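Local coordinates for protein 6-phosphogluconolactonase (Leishmania braziliensis, PDB 3CSS) that probably hydrolyses 6-phosphogluconolactone to 6-phosphogluconate, the second step of the oxidative stage of the pentose phosphate pathway, at residues S116-A130 with F190-V202. Numbering follows the deposited sequence.
Sequences SKDEKGGLDGAWAVA and FPSPTMSPKVWRV
Trp200 lays one face of its indole over the backbone of Gly122 and Leu123, with Leu123 CA 4.0 Å from the centroid of the six-membered ring and almost on its normal. CD1 of Leu123 closes on the far corner of the indole, 3.6 Å from CH2, while the methyl of Ala126 meets CE3. Phe190 reaches the opposite face through CD1. The indole is thus held between the Gly122-Leu123 backbone and a second aromatic ring, and its polar edge is fixed as well: NE1 donates to Asp118 O at 3.0 Å, close to the ring plane but bent at hydrogen (134°), with a weak second bond to Glu119 O. Gly122 N reaches Asp118 O from the other face of that carbonyl, so one oxygen takes both the backbone bond from Gly122 and the indole N-H.

At the backbone, Trp200 N gives Ser116 O a nearly straight bond of 2.7 Å. A water donates to both Lys117 O and Lys198 O, bridging the two loops. Glu119, its CG anti to the backbone N (chi1 178°), runs extended across Phe190; CG stands 3.9 Å from the ring centroid, and the carboxylate is nearly parallel to the ring. Pro191 CD lies on the other face.

Further along the helix, Val202 CG1 packs against Val129 CG1 and lies 3.9 Å from CB of Ala130. The example illustrates how a helix is seated on the sheet edge of this Rossmann-like α/β fold: helix 123-140 packs beside the antiparallel strands 201-204 and 186-189, with Trp200 packed against Gly122, Leu123 and Ala126.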
# COMPACT_ATOMS: atom_id res chain seq x y z
N SER A 116 7.53 18.23 -8.29
CA SER A 116 6.74 16.98 -8.29
C SER A 116 5.54 16.99 -9.24
O SER A 116 5.02 15.93 -9.59
CB SER A 116 6.29 16.62 -6.86
OG SER A 116 5.42 17.59 -6.31
N LYS A 117 5.09 18.17 -9.66
CA LYS A 117 3.99 18.25 -10.63
C LYS A 117 4.48 18.31 -12.08
O LYS A 117 3.68 18.37 -13.01
CB LYS A 117 3.08 19.44 -10.30
CG LYS A 117 2.41 19.30 -8.93
CD LYS A 117 1.40 20.40 -8.70
CE LYS A 117 0.64 20.19 -7.40
NZ LYS A 117 -0.16 21.39 -7.02
N ASP A 118 5.80 18.26 -12.28
CA ASP A 118 6.38 18.28 -13.61
C ASP A 118 6.63 16.84 -14.01
O ASP A 118 7.49 16.18 -13.44
CB ASP A 118 7.70 19.05 -13.61
CG ASP A 118 8.26 19.28 -15.00
OD1 ASP A 118 7.95 18.52 -15.96
OD2 ASP A 118 9.03 20.25 -15.14
N GLU A 119 5.87 16.36 -14.99
CA GLU A 119 5.91 14.96 -15.37
C GLU A 119 7.31 14.49 -15.71
O GLU A 119 7.73 13.42 -15.26
CB GLU A 119 4.95 14.70 -16.53
CG GLU A 119 4.94 13.28 -17.02
CD GLU A 119 3.83 13.02 -18.02
OE1 GLU A 119 2.99 13.93 -18.25
OE2 GLU A 119 3.80 11.91 -18.58
N LYS A 120 8.05 15.27 -16.49
CA LYS A 120 9.42 14.89 -16.83
C LYS A 120 10.40 15.33 -15.74
O LYS A 120 11.18 14.52 -15.22
CB LYS A 120 9.84 15.47 -18.19
CG LYS A 120 11.05 14.76 -18.80
CD LYS A 120 12.03 15.74 -19.45
CE LYS A 120 13.25 15.01 -20.02
NZ LYS A 120 14.22 15.93 -20.67
N GLY A 121 10.34 16.62 -15.39
CA GLY A 121 11.34 17.25 -14.52
C GLY A 121 11.36 16.81 -13.06
O GLY A 121 12.31 17.12 -12.34
N GLY A 122 10.31 16.09 -12.64
CA GLY A 122 10.16 15.70 -11.23
C GLY A 122 10.95 14.49 -10.77
O GLY A 122 10.99 14.19 -9.57
N LEU A 123 11.58 13.79 -11.71
CA LEU A 123 12.22 12.51 -11.40
C LEU A 123 13.28 12.60 -10.30
O LEU A 123 13.28 11.79 -9.39
CB LEU A 123 12.83 11.90 -12.67
CG LEU A 123 13.63 10.61 -12.48
CD1 LEU A 123 12.75 9.47 -11.95
CD2 LEU A 123 14.30 10.22 -13.79
N ASP A 124 14.19 13.58 -10.40
CA ASP A 124 15.33 13.67 -9.47
C ASP A 124 14.92 13.97 -8.02
O ASP A 124 15.47 13.39 -7.06
CB ASP A 124 16.32 14.75 -9.91
CG ASP A 124 17.11 14.37 -11.14
OD1 ASP A 124 16.96 13.24 -11.66
OD2 ASP A 124 17.91 15.22 -11.60
N GLY A 125 13.93 14.86 -7.89
CA GLY A 125 13.30 15.17 -6.62
C GLY A 125 12.56 13.99 -6.01
O GLY A 125 12.62 13.79 -4.80
N ALA A 126 11.84 13.24 -6.84
CA ALA A 126 11.16 12.02 -6.39
C ALA A 126 12.17 11.00 -5.83
O ALA A 126 11.95 10.44 -4.76
CB ALA A 126 10.32 11.41 -7.54
N TRP A 127 13.26 10.76 -6.54
CA TRP A 127 14.32 9.87 -6.04
C TRP A 127 14.92 10.35 -4.73
O TRP A 127 15.21 9.54 -3.86
CB TRP A 127 15.43 9.69 -7.07
CG TRP A 127 15.21 8.55 -8.04
CD1 TRP A 127 15.19 8.62 -9.40
CD2 TRP A 127 14.99 7.16 -7.72
NE1 TRP A 127 14.98 7.38 -9.94
CE2 TRP A 127 14.84 6.46 -8.93
CE3 TRP A 127 14.90 6.44 -6.51
CZ2 TRP A 127 14.62 5.09 -8.98
CZ3 TRP A 127 14.68 5.08 -6.57
CH2 TRP A 127 14.54 4.42 -7.79
N ALA A 128 15.12 11.66 -4.59
CA ALA A 128 15.66 12.20 -3.35
C ALA A 128 14.75 11.85 -2.17
O ALA A 128 15.23 11.42 -1.12
CB ALA A 128 15.84 13.71 -3.48
N VAL A 129 13.44 12.02 -2.35
CA VAL A 129 12.45 11.65 -1.32
C VAL A 129 12.43 10.12 -1.07
O VAL A 129 12.44 9.69 0.08
CB VAL A 129 11.02 12.15 -1.67
CG1 VAL A 129 10.00 11.66 -0.66
CG2 VAL A 129 11.00 13.67 -1.77
N ALA A 130 12.43 9.33 -2.15
CA ALA A 130 12.48 7.87 -2.05
C ALA A 130 13.66 7.38 -1.23
O ALA A 130 13.52 6.51 -0.37
CB ALA A 130 12.51 7.23 -3.46
N PHE A 190 5.42 8.29 -11.93
CA PHE A 190 4.39 9.27 -12.25
C PHE A 190 3.13 8.47 -12.67
O PHE A 190 3.24 7.39 -13.29
CB PHE A 190 4.85 10.19 -13.40
CG PHE A 190 4.07 11.47 -13.49
CD1 PHE A 190 4.41 12.55 -12.67
CD2 PHE A 190 2.99 11.60 -14.36
CE1 PHE A 190 3.71 13.73 -12.72
CE2 PHE A 190 2.27 12.78 -14.41
CZ PHE A 190 2.64 13.86 -13.60
N PRO A 191 1.94 8.96 -12.31
CA PRO A 191 0.75 8.21 -12.69
C PRO A 191 0.59 7.99 -14.18
O PRO A 191 1.09 8.75 -15.01
CB PRO A 191 -0.42 9.04 -12.14
CG PRO A 191 0.16 10.38 -11.87
CD PRO A 191 1.60 10.16 -11.54
N SER A 192 -0.14 6.92 -14.51
CA SER A 192 -0.48 6.58 -15.87
C SER A 192 -1.51 7.60 -16.40
O SER A 192 -2.05 8.39 -15.60
CB SER A 192 -1.04 5.16 -15.92
OG SER A 192 -2.32 5.11 -15.33
N PRO A 193 -1.77 7.61 -17.72
CA PRO A 193 -2.62 8.65 -18.30
C PRO A 193 -4.02 8.84 -17.69
O PRO A 193 -4.49 9.98 -17.58
CB PRO A 193 -2.73 8.22 -19.76
CG PRO A 193 -1.43 7.57 -20.04
CD PRO A 193 -1.13 6.80 -18.78
N THR A 194 -4.66 7.75 -17.30
CA THR A 194 -6.02 7.82 -16.72
C THR A 194 -6.06 8.20 -15.24
O THR A 194 -7.16 8.48 -14.71
CB THR A 194 -6.75 6.50 -16.88
OG1 THR A 194 -6.04 5.47 -16.15
CG2 THR A 194 -6.93 6.14 -18.39
N MET A 195 -4.91 8.19 -14.57
CA MET A 195 -4.85 8.27 -13.11
C MET A 195 -4.44 9.64 -12.60
O MET A 195 -3.59 10.33 -13.20
CB MET A 195 -3.91 7.21 -12.58
CG MET A 195 -4.36 5.79 -12.92
SD MET A 195 -5.72 5.23 -11.85
CE MET A 195 -7.13 5.30 -12.94
N SER A 196 -5.05 10.02 -11.47
CA SER A 196 -4.83 11.32 -10.83
C SER A 196 -4.65 11.13 -9.32
O SER A 196 -5.06 10.11 -8.76
CB SER A 196 -6.03 12.21 -11.09
OG SER A 196 -6.03 12.61 -12.43
N PRO A 197 -4.04 12.11 -8.63
CA PRO A 197 -3.50 13.39 -9.09
C PRO A 197 -2.22 13.25 -9.91
O PRO A 197 -1.46 12.30 -9.72
CB PRO A 197 -3.23 14.15 -7.78
CG PRO A 197 -3.13 13.14 -6.74
CD PRO A 197 -3.96 11.98 -7.17
N LYS A 198 -2.00 14.21 -10.82
CA LYS A 198 -0.84 14.24 -11.69
C LYS A 198 0.36 14.81 -10.93
O LYS A 198 0.73 15.98 -11.10
CB LYS A 198 -1.11 15.09 -12.94
CG LYS A 198 -2.26 14.60 -13.81
CD LYS A 198 -2.02 13.19 -14.30
CE LYS A 198 -3.09 12.71 -15.26
NZ LYS A 198 -2.83 11.30 -15.65
N VAL A 199 0.96 13.98 -10.09
CA VAL A 199 2.09 14.38 -9.27
C VAL A 199 2.97 13.15 -9.09
O VAL A 199 2.46 12.02 -9.02
CB VAL A 199 1.64 14.90 -7.86
CG1 VAL A 199 0.85 13.85 -7.09
CG2 VAL A 199 2.86 15.41 -7.02
N TRP A 200 4.28 13.38 -9.03
CA TRP A 200 5.24 12.30 -8.77
C TRP A 200 4.92 11.59 -7.46
O TRP A 200 4.33 12.18 -6.53
CB TRP A 200 6.70 12.79 -8.81
CG TRP A 200 7.24 12.82 -10.19
CD1 TRP A 200 7.16 13.84 -11.08
CD2 TRP A 200 7.93 11.75 -10.86
NE1 TRP A 200 7.75 13.48 -12.27
CE2 TRP A 200 8.22 12.20 -12.16
CE3 TRP A 200 8.32 10.46 -10.49
CZ2 TRP A 200 8.87 11.40 -13.10
CZ3 TRP A 200 8.97 9.67 -11.41
CH2 TRP A 200 9.25 10.14 -12.70
N ARG A 201 5.31 10.32 -7.43
CA ARG A 201 5.05 9.42 -6.31
C ARG A 201 6.31 8.75 -5.79
O ARG A 201 7.30 8.55 -6.51
CB ARG A 201 4.06 8.28 -6.71
CG ARG A 201 2.88 8.71 -7.57
CD ARG A 201 1.95 9.64 -6.83
NE ARG A 201 0.76 10.00 -7.61
CZ ARG A 201 -0.35 9.28 -7.65
NH1 ARG A 201 -0.46 8.16 -6.97
NH2 ARG A 201 -1.38 9.69 -8.39
N VAL A 202 6.25 8.36 -4.52
CA VAL A 202 7.12 7.33 -4.01
C VAL A 202 6.24 6.13 -3.63
O VAL A 202 5.05 6.29 -3.30
CB VAL A 202 7.97 7.79 -2.81
CG1 VAL A 202 8.94 8.88 -3.26
CG2 VAL A 202 7.12 8.28 -1.70
O HOH W 1 1.17 17.64 -13.06